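Local coordinates for putative citrate lyase, alfa subunit (PDB 2HJ0), which is a putative citrate lyase alpha subunit of the CitF family, an alpha/beta protein built around two large, mainly parallel beta sheets, at residues A[187-192]-A[327-331]; A[240-245]-A[331-335]; A[262-268]-A[459-465]. All coordinates share one frame; numbering follows the deposited sequence.

Contact 1. Residues A[187-192]-A[327-331]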
loop_
_atom_site.group_PDB
_atom_site.type_symbol
_atom_site.label_atom_id
_atom_site.label_comp_id
_atom_site.label_asym_id
_atom_site.label_seq_id
_atom_site.Cartn_x
_atom_site.Cartn_y
_atom_site.Cartn_z
ATOM N N CYS A 187 -14.678 -9.275 9.192
ATOM C CA CYS A 187 -13.659 -9.980 9.968
ATOM C C CYS A 187 -12.624 -8.977 10.474
ATOM O O CYS A 187 -11.645 -9.343 11.121
ATOM C CB CYS A 187 -12.960 -11.016 9.101
ATOM S SG CYS A 187 -12.172 -10.286 7.667
ATOM N N GLY A 188 -12.845 -7.708 10.151
ATOM C CA GLY A 188 -11.928 -6.674 10.580
ATOM C C GLY A 188 -10.704 -6.541 9.689
ATOM O O GLY A 188 -10.817 -6.354 8.477
ATOM N N SER A 189 -9.526 -6.634 10.296
ATOM C CA SER A 189 -8.291 -6.521 9.554
ATOM C C SER A 189 -8.150 -7.583 8.466
ATOM O O SER A 189 -8.792 -8.636 8.512
ATOM C CB SER A 189 -7.106 -6.617 10.500
ATOM O OG SER A 189 -5.898 -6.644 9.764
ATOM N N LEU A 190 -7.308 -7.281 7.483
ATOM C CA LEU A 190 -7.030 -8.177 6.365
ATOM C C LEU A 190 -5.529 -8.256 6.124
ATOM O O LEU A 190 -5.087 -8.427 4.992
ATOM C CB LEU A 190 -7.713 -7.670 5.105
ATOM C CG LEU A 190 -9.213 -7.902 5.049
ATOM C CD1 LEU A 190 -9.758 -7.319 3.757
ATOM C CD2 LEU A 190 -9.512 -9.405 5.130
ATOM N N GLY A 191 -4.763 -8.139 7.207
ATOM C CA GLY A 191 -3.315 -8.170 7.130
ATOM C C GLY A 191 -2.660 -9.345 6.428
ATOM O O GLY A 191 -1.632 -9.170 5.777
ATOM N N TYR A 192 -3.218 -10.542 6.551
ATOM C CA TYR A 192 -2.590 -11.663 5.881
ATOM C C TYR A 192 -2.946 -11.616 4.393
ATOM O O TYR A 192 -2.101 -11.890 3.553
ATOM C CB TYR A 192 -3.010 -12.999 6.516
ATOM C CG TYR A 192 -2.655 -13.110 7.989
ATOM C CD1 TYR A 192 -1.352 -12.866 8.436
ATOM C CD2 TYR A 192 -3.641 -13.388 8.946
ATOM C CE1 TYR A 192 -1.044 -12.880 9.807
ATOM C CE2 TYR A 192 -3.350 -13.408 10.314
ATOM C CZ TYR A 192 -2.052 -13.148 10.741
ATOM O OH TYR A 192 -1.763 -13.119 12.090
ATOM N N ASP A 327 -3.107 -3.562 14.206
ATOM C CA ASP A 327 -3.868 -4.802 14.042
ATOM C C ASP A 327 -3.587 -5.596 12.766
ATOM O O ASP A 327 -3.796 -5.098 11.660
ATOM C CB ASP A 327 -5.365 -4.443 14.087
ATOM C CG ASP A 327 -6.270 -5.648 14.209
ATOM O OD1 ASP A 327 -5.915 -6.733 13.713
ATOM O OD2 ASP A 327 -7.361 -5.492 14.800
ATOM N N VAL A 328 -3.138 -6.838 12.922
ATOM C CA VAL A 328 -2.876 -7.672 11.759
ATOM C C VAL A 328 -3.981 -8.720 11.643
ATOM O O VAL A 328 -4.184 -9.333 10.595
ATOM C CB VAL A 328 -1.520 -8.377 11.856
ATOM C CG1 VAL A 328 -1.577 -9.511 12.876
ATOM C CG2 VAL A 328 -1.128 -8.890 10.489
ATOM N N GLN A 329 -4.695 -8.919 12.738
ATOM C CA GLN A 329 -5.788 -9.869 12.755
ATOM C C GLN A 329 -6.668 -9.688 13.991
ATOM O O GLN A 329 -6.172 -9.502 15.101
ATOM C CB GLN A 329 -5.248 -11.291 12.707
ATOM C CG GLN A 329 -6.241 -12.288 13.192
ATOM C CD GLN A 329 -5.760 -13.694 13.025
ATOM O OE1 GLN A 329 -4.585 -14.001 13.276
ATOM N NE2 GLN A 329 -6.665 -14.575 12.603
ATOM N N ASP A 330 -7.979 -9.742 13.792
ATOM C CA ASP A 330 -8.911 -9.592 14.896
ATOM C C ASP A 330 -9.368 -10.947 15.373
ATOM O O ASP A 330 -9.518 -11.866 14.576
ATOM C CB ASP A 330 -10.114 -8.781 14.455
ATOM C CG ASP A 330 -9.764 -7.363 14.170
ATOM O OD1 ASP A 330 -10.011 -6.907 13.032
ATOM O OD2 ASP A 330 -9.234 -6.702 15.090
ATOM N N PHE A 331 -9.605 -11.065 16.674
ATOM C CA PHE A 331 -10.041 -12.326 17.253
ATOM C C PHE A 331 -11.473 -12.331 17.822
ATOM O O PHE A 331 -11.856 -13.254 18.545
ATOM C CB PHE A 331 -9.035 -12.769 18.316
ATOM C CG PHE A 331 -7.835 -13.491 17.754
ATOM C CD1 PHE A 331 -7.742 -14.875 17.824
ATOM C CD2 PHE A 331 -6.802 -12.788 17.143
ATOM C CE1 PHE A 331 -6.635 -15.542 17.294
ATOM C CE2 PHE A 331 -5.697 -13.450 16.615
ATOM C CZ PHE A 331 -5.613 -14.826 16.690
#

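Contact 2. Residues A[240-245]-A[331-335]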
loop_
_atom_site.group_PDB
_atom_site.type_symbol
_atom_site.label_atom_id
_atom_site.label_comp_id
_atom_site.label_asym_id
_atom_site.label_seq_id
_atom_site.Cartn_x
_atom_site.Cartn_y
_atom_site.Cartn_z
ATOM N N ILE A 240 -18.624 -14.882 13.204
ATOM C CA ILE A 240 -17.820 -13.680 13.412
ATOM C C ILE A 240 -18.722 -12.530 13.874
ATOM O O ILE A 240 -18.244 -11.440 14.203
ATOM C CB ILE A 240 -17.079 -13.270 12.098
ATOM C CG1 ILE A 240 -16.078 -12.134 12.367
ATOM C CG2 ILE A 240 -18.094 -12.844 11.040
ATOM C CD1 ILE A 240 -14.888 -12.523 13.243
ATOM N N ALA A 241 -20.031 -12.779 13.903
ATOM C CA ALA A 241 -20.986 -11.759 14.329
ATOM C C ALA A 241 -21.335 -11.903 15.807
ATOM O O ALA A 241 -22.203 -11.195 16.321
ATOM C CB ALA A 241 -22.252 -11.837 13.480
ATOM N N LYS A 242 -20.641 -12.817 16.484
ATOM C CA LYS A 242 -20.863 -13.074 17.906
ATOM C C LYS A 242 -20.379 -11.906 18.771
ATOM O O LYS A 242 -20.502 -10.744 18.378
ATOM C CB LYS A 242 -20.152 -14.370 18.322
ATOM C CG LYS A 242 -20.688 -14.989 19.609
ATOM C CD LYS A 242 -22.172 -15.321 19.476
ATOM C CE LYS A 242 -22.765 -15.827 20.785
ATOM N NZ LYS A 242 -24.220 -16.134 20.663
ATOM N N GLY A 243 -19.827 -12.216 19.944
ATOM C CA GLY A 243 -19.346 -11.180 20.843
ATOM C C GLY A 243 -17.893 -11.339 21.252
ATOM O O GLY A 243 -17.135 -12.062 20.607
ATOM N N ALA A 244 -17.503 -10.666 22.329
ATOM C CA ALA A 244 -16.129 -10.725 22.819
ATOM C C ALA A 244 -15.923 -11.876 23.780
ATOM O O ALA A 244 -16.872 -12.361 24.393
ATOM C CB ALA A 244 -15.777 -9.428 23.503
ATOM N N THR A 245 -14.681 -12.320 23.923
ATOM C CA THR A 245 -14.414 -13.415 24.845
ATOM C C THR A 245 -13.803 -12.864 26.126
ATOM O O THR A 245 -12.686 -12.350 26.125
ATOM C CB THR A 245 -13.471 -14.468 24.224
ATOM O OG1 THR A 245 -14.066 -15.000 23.026
ATOM C CG2 THR A 245 -13.233 -15.608 25.217
ATOM N N PHE A 331 -9.605 -11.065 16.674
ATOM C CA PHE A 331 -10.041 -12.326 17.253
ATOM C C PHE A 331 -11.473 -12.331 17.822
ATOM O O PHE A 331 -11.856 -13.254 18.545
ATOM C CB PHE A 331 -9.035 -12.769 18.316
ATOM C CG PHE A 331 -7.835 -13.491 17.754
ATOM C CD1 PHE A 331 -7.742 -14.875 17.824
ATOM C CD2 PHE A 331 -6.802 -12.788 17.143
ATOM C CE1 PHE A 331 -6.635 -15.542 17.294
ATOM C CE2 PHE A 331 -5.697 -13.450 16.615
ATOM C CZ PHE A 331 -5.613 -14.826 16.690
ATOM N N ASP A 332 -12.252 -11.300 17.505
ATOM C CA ASP A 332 -13.647 -11.215 17.934
ATOM C C ASP A 332 -14.331 -10.026 17.266
ATOM O O ASP A 332 -13.682 -9.043 16.914
ATOM C CB ASP A 332 -13.768 -11.129 19.463
ATOM C CG ASP A 332 -13.062 -9.935 20.041
ATOM O OD1 ASP A 332 -12.955 -9.865 21.280
ATOM O OD2 ASP A 332 -12.611 -9.064 19.267
ATOM N N HIS A 333 -15.641 -10.119 17.083
ATOM C CA HIS A 333 -16.378 -9.059 16.416
ATOM C C HIS A 333 -16.092 -7.641 16.918
ATOM O O HIS A 333 -15.819 -6.736 16.129
ATOM C CB HIS A 333 -17.876 -9.341 16.494
ATOM C CG HIS A 333 -18.715 -8.301 15.830
ATOM N ND1 HIS A 333 -18.625 -8.025 14.482
ATOM C CD2 HIS A 333 -19.617 -7.430 16.336
ATOM C CE1 HIS A 333 -19.433 -7.024 14.188
ATOM N NE2 HIS A 333 -20.046 -6.643 15.294
ATOM N N PRO A 334 -16.151 -7.424 18.236
ATOM C CA PRO A 334 -15.887 -6.081 18.767
ATOM C C PRO A 334 -14.543 -5.493 18.334
ATOM O O PRO A 334 -14.448 -4.290 18.075
ATOM C CB PRO A 334 -16.005 -6.276 20.283
ATOM C CG PRO A 334 -15.644 -7.705 20.473
ATOM C CD PRO A 334 -16.339 -8.392 19.329
ATOM N N SER A 335 -13.504 -6.324 18.247
ATOM C CA SER A 335 -12.199 -5.821 17.810
ATOM C C SER A 335 -12.256 -5.427 16.348
ATOM O O SER A 335 -11.659 -4.436 15.937
ATOM C CB SER A 335 -11.107 -6.866 17.994
ATOM O OG SER A 335 -10.770 -6.989 19.361
#

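Contact 3. Residues A[262-268]-A[459-465]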
loop_
_atom_site.group_PDB
_atom_site.type_symbol
_atom_site.label_atom_id
_atom_site.label_comp_id
_atom_site.label_asym_id
_atom_site.label_seq_id
_atom_site.Cartn_x
_atom_site.Cartn_y
_atom_site.Cartn_z
ATOM N N LYS A 262 3.416 -9.286 36.832
ATOM C CA LYS A 262 4.406 -8.781 37.785
ATOM C C LYS A 262 5.779 -8.768 37.140
ATOM O O LYS A 262 6.600 -7.899 37.430
ATOM C CB LYS A 262 4.446 -9.630 39.059
ATOM C CG LYS A 262 3.294 -9.389 40.025
ATOM C CD LYS A 262 3.287 -10.426 41.174
ATOM C CE LYS A 262 2.046 -10.318 42.080
ATOM N NZ LYS A 262 1.987 -11.445 43.061
ATOM N N VAL A 263 6.029 -9.724 36.256
ATOM C CA VAL A 263 7.315 -9.759 35.587
ATOM C C VAL A 263 7.419 -8.549 34.648
ATOM O O VAL A 263 8.445 -7.873 34.620
ATOM C CB VAL A 263 7.504 -11.071 34.806
ATOM C CG1 VAL A 263 8.830 -11.056 34.076
ATOM C CG2 VAL A 263 7.444 -12.245 35.758
ATOM N N ILE A 264 6.346 -8.268 33.913
ATOM C CA ILE A 264 6.300 -7.141 32.983
ATOM C C ILE A 264 6.379 -5.805 33.718
ATOM O O ILE A 264 7.218 -4.956 33.404
ATOM C CB ILE A 264 4.978 -7.158 32.142
ATOM C CG1 ILE A 264 4.927 -8.417 31.270
ATOM C CG2 ILE A 264 4.882 -5.935 31.239
ATOM C CD1 ILE A 264 3.564 -8.693 30.702
ATOM N N THR A 265 5.501 -5.608 34.694
ATOM C CA THR A 265 5.503 -4.362 35.451
ATOM C C THR A 265 6.737 -4.176 36.328
ATOM O O THR A 265 6.915 -3.121 36.908
ATOM C CB THR A 265 4.272 -4.256 36.332
ATOM O OG1 THR A 265 4.220 -5.384 37.210
ATOM C CG2 THR A 265 3.024 -4.223 35.474
ATOM N N SER A 266 7.592 -5.186 36.436
ATOM C CA SER A 266 8.796 -5.024 37.235
ATOM C C SER A 266 9.998 -5.051 36.314
ATOM O O SER A 266 11.134 -4.962 36.764
ATOM C CB SER A 266 8.955 -6.146 38.261
ATOM O OG SER A 266 7.894 -6.169 39.199
ATOM N N SER A 267 9.759 -5.173 35.019
ATOM C CA SER A 267 10.863 -5.236 34.080
ATOM C C SER A 267 11.415 -3.853 33.788
ATOM O O SER A 267 10.756 -2.845 34.034
ATOM C CB SER A 267 10.404 -5.895 32.777
ATOM O OG SER A 267 9.608 -5.014 32.004
ATOM N N PRO A 268 12.641 -3.783 33.248
ATOM C CA PRO A 268 13.245 -2.486 32.928
ATOM C C PRO A 268 12.635 -1.875 31.667
ATOM O O PRO A 268 13.200 -0.960 31.090
ATOM C CB PRO A 268 14.709 -2.841 32.718
ATOM C CG PRO A 268 14.589 -4.166 32.042
ATOM C CD PRO A 268 13.562 -4.881 32.897
ATOM N N TYR A 459 18.150 -7.829 37.501
ATOM C CA TYR A 459 17.042 -6.884 37.621
ATOM C C TYR A 459 15.858 -7.436 38.420
ATOM O O TYR A 459 15.172 -6.683 39.113
ATOM C CB TYR A 459 16.549 -6.466 36.236
ATOM C CG TYR A 459 15.931 -5.087 36.214
ATOM C CD1 TYR A 459 16.728 -3.953 36.085
ATOM C CD2 TYR A 459 14.547 -4.914 36.347
ATOM C CE1 TYR A 459 16.167 -2.687 36.090
ATOM C CE2 TYR A 459 13.972 -3.649 36.353
ATOM C CZ TYR A 459 14.788 -2.539 36.227
ATOM O OH TYR A 459 14.232 -1.280 36.254
ATOM N N PHE A 460 15.616 -8.742 38.308
ATOM C CA PHE A 460 14.522 -9.369 39.026
ATOM C C PHE A 460 14.978 -10.029 40.314
ATOM O O PHE A 460 14.174 -10.665 41.001
ATOM C CB PHE A 460 13.827 -10.418 38.153
ATOM C CG PHE A 460 13.072 -9.846 36.991
ATOM C CD1 PHE A 460 12.165 -8.808 37.178
ATOM C CD2 PHE A 460 13.252 -10.357 35.703
ATOM C CE1 PHE A 460 11.447 -8.282 36.102
ATOM C CE2 PHE A 460 12.538 -9.838 34.623
ATOM C CZ PHE A 460 11.634 -8.796 34.820
ATOM N N LYS A 461 16.255 -9.878 40.654
ATOM C CA LYS A 461 16.785 -10.521 41.858
ATOM C C LYS A 461 15.844 -10.388 43.049
ATOM O O LYS A 461 15.577 -11.361 43.735
ATOM C CB LYS A 461 18.158 -9.948 42.240
ATOM C CG LYS A 461 18.116 -8.493 42.695
ATOM C CD LYS A 461 19.402 -8.063 43.401
ATOM C CE LYS A 461 20.623 -8.141 42.494
ATOM N NZ LYS A 461 21.839 -7.691 43.230
ATOM N N ASP A 462 15.324 -9.190 43.275
ATOM C CA ASP A 462 14.448 -8.967 44.407
ATOM C C ASP A 462 12.966 -9.091 44.090
ATOM O O ASP A 462 12.122 -8.867 44.954
ATOM C CB ASP A 462 14.754 -7.603 45.020
ATOM C CG ASP A 462 16.079 -7.590 45.768
ATOM O OD1 ASP A 462 16.690 -6.501 45.883
ATOM O OD2 ASP A 462 16.504 -8.675 46.256
ATOM N N LEU A 463 12.646 -9.456 42.856
ATOM C CA LEU A 463 11.258 -9.622 42.454
ATOM C C LEU A 463 10.591 -10.629 43.395
ATOM O O LEU A 463 11.044 -11.766 43.524
ATOM C CB LEU A 463 11.206 -10.129 41.011
ATOM C CG LEU A 463 9.901 -9.971 40.232
ATOM C CD1 LEU A 463 9.989 -10.745 38.929
ATOM C CD2 LEU A 463 8.750 -10.481 41.044
ATOM N N LYS A 464 9.519 -10.215 44.059
ATOM C CA LYS A 464 8.825 -11.116 44.974
ATOM C C LYS A 464 7.944 -12.129 44.256
ATOM O O LYS A 464 6.719 -12.010 44.230
ATOM C CB LYS A 464 7.994 -10.318 45.972
ATOM C CG LYS A 464 8.856 -9.486 46.882
ATOM C CD LYS A 464 9.744 -10.392 47.686
ATOM C CE LYS A 464 10.963 -9.675 48.195
ATOM N NZ LYS A 464 11.963 -10.700 48.608
ATOM N N VAL A 465 8.590 -13.126 43.669
ATOM C CA VAL A 465 7.900 -14.192 42.961
ATOM C C VAL A 465 8.860 -15.362 42.946
ATOM O O VAL A 465 10.042 -15.194 42.662
ATOM C CB VAL A 465 7.558 -13.803 41.502
ATOM C CG1 VAL A 465 7.214 -15.055 40.708
ATOM C CG2 VAL A 465 6.373 -12.836 41.475
#

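Contact 1. Residues A[187-192]-A[327-331]
Residues 187-192 and 327-331 run past each other in opposite directions, Gly188 facing Asp330, Ser189 facing Gln329 and Gly191 facing Val328; the CA atoms of Gly191 and Val328 are 4.7 Å apart. The clearest bond joins Ser189 N to Asp330 OD1 at 2.8 Å. It is fairly straight, 161° at the hydrogen, and meets the oxygen nearly along its C-O axis. The CA of Gly188 lies beside the same carboxylate oxygen. With chi1 at 174° the Ser189 hydroxyl lies beside its own carbonyl carbon. There Ser189 OG accepts from Gly191 N at 3.2 Å and forms an ST turn just ahead of helix 191-199. The same Ser189 OG lies 3.2 Å from Asp327 O and 3.3 Å from Val328 O; which of them takes its proton is not settled. The turn meets the carboxyl end of strand 322-327, an inner strand of the nine-stranded sheet. Asp327 OD2 is bonded to His346, and Val328 O accepts from His72. Tyr192 closes the other end of the contact. Gln329 CD lies at the edge of the Tyr192 ring, in its plane, and the amide stands 85° to the ring. Tyr192 OH lies 3.2 Å from Gln329 OE1, a possible but unsettled bond. Val328 O sits over one ring face, offset toward the rim. Both Val328 branches come from the side of this carbonyl, CG1 toward Tyr192 OH and CG2 4.0 Å from Tyr192 CE1. His71 stacks with this ring, and a bound citric acid lies about 3 Å from the Gln329 side chain.

Contact 2. Residues A[240-245]-A[331-335]
Ile240 points its carbonyl at His333: Ile240 O lies 3.1 Å from His333 CB. Its side chain stays farther off and is poorly ordered, as are Ala241 and Lys242. His333 is extended from N to CG (chi1 180°), which swings the imidazole out alongside 240-242. There it passes near Ala241 CA. Lys242 follows with its own carbonyl, Lys242 O being 3.5 Å from His333 CB, so two backbone oxygens meet one methylene. The lysine chain itself leads away from the contact. Gly243 packs on the next turn, with Gly243 C 3.8 Å from Pro334 CD and Gly243 O 3.7 Å from Asp332 CB. The surface met here is the amino end of helix 333-341. Asp332 is its N-cap: Asp332 OD2 accepts from Ser335 N at 3.1 Å, from above the carboxylate plane, 43° out of it. Pro334 suits this first turn, where a residue needs no N-H for the helix bonding. The helix end would be expected to favour the charged carboxylate. Asp332 OD1 accepts from the backbone N of Asn311, which starts helix 311-318. Ala244 then makes the one apolar side-chain contact across the segments, its CB 3.5 Å from Pro334 CG. Ala244 CB is also 3.6 Å from Asp332 OD1. The same methyl touches Asn311 as well. Thr245 is exposed and passes more loosely, with Thr245 N 4.0 Å from Asp332 OD1.

Contact 3. Residues A[262-268]-A[459-465]
Aromatic contacts dominate, with Tyr459 and Phe460 set against the chain that leaves helix 251-265. Pro268 lies over one face of the Tyr459 ring in a CH-pi contact, its CB 3.7 Å from the ring centroid and 18° off the normal. The phenol edge is turned to Ser266, whose carbonyl O is in the ring plane and 3.2 Å from Tyr459 CE2. With CG anti to its carbonyl carbon (chi1 -68°), Phe460 pushes its far end into the helix terminus. Phe460 CZ meets Val263 O and, at 3.7 Å, Val263 CG1; the two side chains cross at about a right angle. Ser267 N stands at the ring edge. Looser apolar contacts continue the seam, from Val263 CG2 to Leu463 CD1 at 4.3 Å and from Lys262 CD to Val465 CG2 at 3.9 Å.

No hydrogen bond crosses between the segments. Ser266 OG turns back to donate to Lys262 O at 2.8 Å. Ile264 O accepts both Ser267 N and Ser267 OG, so two donors from Ser267 grip one carbonyl oxygen near the end of the helix. In 459-465, Phe460 to Leu463 form a type I beta turn, and Phe460 O accepts from Gln467 NE2.

The contact packs the end of helix 251-265 against the loop between helix 454-459 and strand 467-468. Beneath it lie strands of the nine-stranded sheet: Val263 touches Leu411 and Ile447, and Phe460 touches Met409 and Ile449.

From the N terminus, the chain first lays down 187-192, then 240-245, then 262-268, leaving three loops open. Residues 327-331 close contact 1, and 331-335 close contact 2 directly afterwards. The two share Phe331, and their centres are 12 Å apart. Contact 3 closes last, at 459-465, and its loop crosses both others; none nests inside another. Its centre is 33 Å from that of contact 1 and 34 Å from that of contact 2. Contacts 1 and 2 bind helix 191-199 and the loop after helix 238-241 to the run from strand 322-327 into helix 333-341. Contact 3 joins the end of helix 251-265 to the loop leading into strand 467-468, an outermost strand of the nine-stranded sheet.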